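Local coordinates for protein cellulosomal family-48 processive glycoside hydrolase (Bacteroides cellulosolvens, PDB 2Y3N) that is probably a cellulose-degrading cellobiosidase of the cellulosome, represented here by its calcium-binding dockerin domain in complex with another protein, at residues G13-M17 and Y59-K64. Residues are numbered along the deposited sequence; the frame is centred on the assembly and turned at random.
Sequences GVINM and YFGKTK. With CA (calcium ion), chain G.
Ile15 is held through both its backbone N and its backbone O: its N gives a hydrogen bond to Lys62 O (3.0 Å), and its O takes one from Gly61 N (2.9 Å), the donor tilted 26° from the carbonyl plane. A third backbone bond, Lys64 N to Gly13 O, lies beside the one isolated bridge, Val14 with Thr63. The tight part lies under Ile15, whose side chain drops onto the type II turn Tyr59-Lys62. With CG2 anti to the backbone N and CG1 beside it (chi1 -53°), CG2 sits 3.5 Å from Phe60 CA and CG1 3.6 Å from Tyr59 O, the carbonyl that closes the turn by accepting Lys62 N. With an alanine in its place CG1, CG2 and CD1 are gone, which would probably open a gap over Tyr59 O and Phe60 CA and leave the turn less well packed. Val14 CG1 lies 3.7 Å from Thr63 CG2, the two side chains pointing the same way. Toward solvent the contact thins out: the Lys64 chain merely skirts Gly13, its CD 4.0 Å from Gly13 CA, and Lys62 touches Ile15 CG1 through its CB while its amine leads away. The bridge bears on the first calcium loop of this EF-hand-like dockerin, where Val14 O binds the calcium ion together with Asp8, Asn10, Asp12, Asp19 and a water that also donates to Asn16 OD1. Asn16 ND2 and Met17 N bond to the partner protein. The pairing thus ties the loop leading into helix 17-26, which starts just after the N-cap Asn16, to the chain leaving helix 50-59.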
ATOM      1  N   GLY D  13       0.495   2.261  19.306  1.00 34.43           N
ATOM      2  CA  GLY D  13       1.964   2.189  19.225  1.00 33.84           C
ATOM      3  C   GLY D  13       2.618   2.297  17.843  1.00 32.53           C
ATOM      4  O   GLY D  13       3.852   2.382  17.742  1.00 31.95           O
ATOM      5  N   VAL D  14       1.803   2.319  16.771  1.00 30.92           N
ATOM      6  CA  VAL D  14       2.337   2.364  15.389  1.00 28.18           C
ATOM      7  C   VAL D  14       1.556   3.417  14.590  1.00 26.30           C
ATOM      8  O   VAL D  14       0.433   3.779  14.937  1.00 26.83           O
ATOM      9  CB  VAL D  14       2.293   0.983  14.640  1.00 27.61           C
ATOM     10  CG1 VAL D  14       3.039  -0.138  15.413  1.00 26.28           C
ATOM     11  CG2 VAL D  14       0.845   0.591  14.305  1.00 26.00           C
ATOM     12  N   ILE D  15       2.196   3.965  13.586  1.00 23.16           N
ATOM     13  CA  ILE D  15       1.557   4.953  12.756  1.00 24.40           C
ATOM     14  C   ILE D  15       1.337   4.265  11.429  1.00 22.53           C
ATOM     15  O   ILE D  15       2.285   4.033  10.706  1.00 22.95           O
ATOM     16  CB  ILE D  15       2.463   6.171  12.499  1.00 25.79           C
ATOM     17  CG1 ILE D  15       2.997   6.791  13.813  1.00 28.86           C
ATOM     18  CG2 ILE D  15       1.759   7.251  11.571  1.00 27.88           C
ATOM     19  CD1 ILE D  15       1.980   7.009  14.786  1.00 32.53           C
ATOM     20  N   ASN D  16       0.078   4.011  11.094  1.00 21.92           N
ATOM     21  CA  ASN D  16      -0.277   3.458   9.804  1.00 21.13           C
ATOM     22  C   ASN D  16      -1.603   4.050   9.233  1.00 21.18           C
ATOM     23  O   ASN D  16      -2.062   5.156   9.616  1.00 20.86           O
ATOM     24  CB  ASN D  16      -0.325   1.916   9.882  1.00 19.96           C
ATOM     25  CG  ASN D  16      -1.318   1.393  10.968  1.00 22.25           C
ATOM     26  OD1 ASN D  16      -2.334   2.030  11.253  1.00 26.00           O
ATOM     27  ND2 ASN D  16      -1.020   0.219  11.546  1.00 21.37           N
ATOM     28  N   MET D  17      -2.199   3.325   8.307  1.00 19.92           N
ATOM     29  CA  MET D  17      -3.342   3.858   7.521  1.00 23.37           C
ATOM     30  C   MET D  17      -4.608   3.935   8.379  1.00 23.33           C
ATOM     31  O   MET D  17      -5.519   4.761   8.117  1.00 25.08           O
ATOM     32  CB  MET D  17      -3.561   2.994   6.253  1.00 22.40           C
ATOM     33  CG  MET D  17      -4.650   3.530   5.317  1.00 22.85           C
ATOM     34  SD  MET D  17      -4.325   5.178   4.694  1.00 22.96           S
ATOM     35  CE  MET D  17      -3.183   4.793   3.361  1.00 16.52           C
ATOM     36  N   TYR D  59       5.256  11.129   9.845  1.00 42.72           N
ATOM     37  CA  TYR D  59       5.330  10.116  10.894  1.00 41.60           C
ATOM     38  C   TYR D  59       4.913   8.724  10.426  1.00 41.07           C
ATOM     39  O   TYR D  59       5.214   7.737  11.100  1.00 41.76           O
ATOM     40  CB  TYR D  59       4.476  10.571  12.043  1.00 43.86           C
ATOM     41  CG  TYR D  59       4.884  11.937  12.513  1.00 48.84           C
ATOM     42  CD1 TYR D  59       6.134  12.148  13.098  1.00 54.01           C
ATOM     43  CD2 TYR D  59       4.022  13.017  12.391  1.00 52.45           C
ATOM     44  CE1 TYR D  59       6.510  13.394  13.553  1.00 57.67           C
ATOM     45  CE2 TYR D  59       4.384  14.273  12.838  1.00 57.79           C
ATOM     46  CZ  TYR D  59       5.630  14.461  13.420  1.00 60.54           C
ATOM     47  OH  TYR D  59       5.978  15.719  13.869  1.00 63.99           O
ATOM     48  N   PHE D  60       4.230   8.650   9.285  1.00 53.86           N
ATOM     49  CA  PHE D  60       3.821   7.362   8.711  1.00 50.39           C
ATOM     50  C   PHE D  60       4.912   6.264   8.806  1.00 44.31           C
ATOM     51  O   PHE D  60       5.994   6.427   8.273  1.00 42.92           O
ATOM     52  CB  PHE D  60       3.404   7.552   7.245  1.00 53.55           C
ATOM     53  CG  PHE D  60       2.763   6.331   6.637  1.00 52.42           C
ATOM     54  CD1 PHE D  60       1.440   6.009   6.934  1.00 54.22           C
ATOM     55  CD2 PHE D  60       3.484   5.511   5.753  1.00 47.92           C
ATOM     56  CE1 PHE D  60       0.822   4.898   6.355  1.00 55.18           C
ATOM     57  CE2 PHE D  60       2.874   4.379   5.178  1.00 47.35           C
ATOM     58  CZ  PHE D  60       1.540   4.079   5.480  1.00 49.98           C
ATOM     59  N   GLY D  61       4.615   5.150   9.483  1.00 42.38           N
ATOM     60  CA  GLY D  61       5.581   4.043   9.586  1.00 40.25           C
ATOM     61  C   GLY D  61       6.381   3.959  10.894  1.00 41.50           C
ATOM     62  O   GLY D  61       6.992   2.920  11.155  1.00 41.35           O
ATOM     63  N   LYS D  62       6.385   5.036  11.701  1.00 43.87           N
ATOM     64  CA  LYS D  62       7.042   5.076  13.026  1.00 46.05           C
ATOM     65  C   LYS D  62       6.415   4.073  13.992  1.00 44.51           C
ATOM     66  O   LYS D  62       5.215   3.852  13.940  1.00 43.54           O
ATOM     67  CB  LYS D  62       6.963   6.481  13.646  1.00 49.35           C
ATOM     68  CG  LYS D  62       7.926   7.483  13.048  1.00 55.70           C
ATOM     69  CD  LYS D  62       8.024   8.736  13.888  1.00 64.74           C
ATOM     70  CE  LYS D  62       8.588   8.428  15.283  1.00 67.89           C
ATOM     71  NZ  LYS D  62       8.193   9.438  16.298  1.00 74.32           N
ATOM     72  N   THR D  63       7.238   3.433  14.834  1.00 46.72           N
ATOM     73  CA  THR D  63       6.755   2.540  15.907  1.00 46.37           C
ATOM     74  C   THR D  63       7.482   2.887  17.228  1.00 50.75           C
ATOM     75  O   THR D  63       8.637   3.318  17.202  1.00 55.15           O
ATOM     76  CB  THR D  63       6.935   1.026  15.579  1.00 45.59           C
ATOM     77  OG1 THR D  63       8.306   0.672  15.703  1.00 51.09           O
ATOM     78  CG2 THR D  63       6.446   0.633  14.157  1.00 42.24           C
ATOM     79  N   LYS D  64       6.809   2.698  18.364  1.00 50.81           N
ATOM     80  CA  LYS D  64       7.386   3.002  19.675  1.00 56.27           C
ATOM     81  C   LYS D  64       8.483   2.016  20.067  1.00 59.11           C
ATOM     82  O   LYS D  64       8.591   0.940  19.465  1.00 58.08           O
ATOM     83  CB  LYS D  64       6.287   3.044  20.746  1.00 56.20           C
ATOM     84  CG  LYS D  64       5.691   1.659  21.036  1.00 59.00           C
ATOM     85  CD  LYS D  64       4.640   1.706  22.155  1.00 63.81           C
ATOM     86  CE  LYS D  64       4.011   0.327  22.330  1.00 65.47           C
ATOM     87  NZ  LYS D  64       4.936  -0.627  23.013  1.00 67.14           N
TER
HETATM   88 CA    CA G1065      -1.931   3.897  15.393  1.00 27.28          CA
HETATM   89  O   HOH W   1      -2.930   2.199  13.927  1.00 28.37           O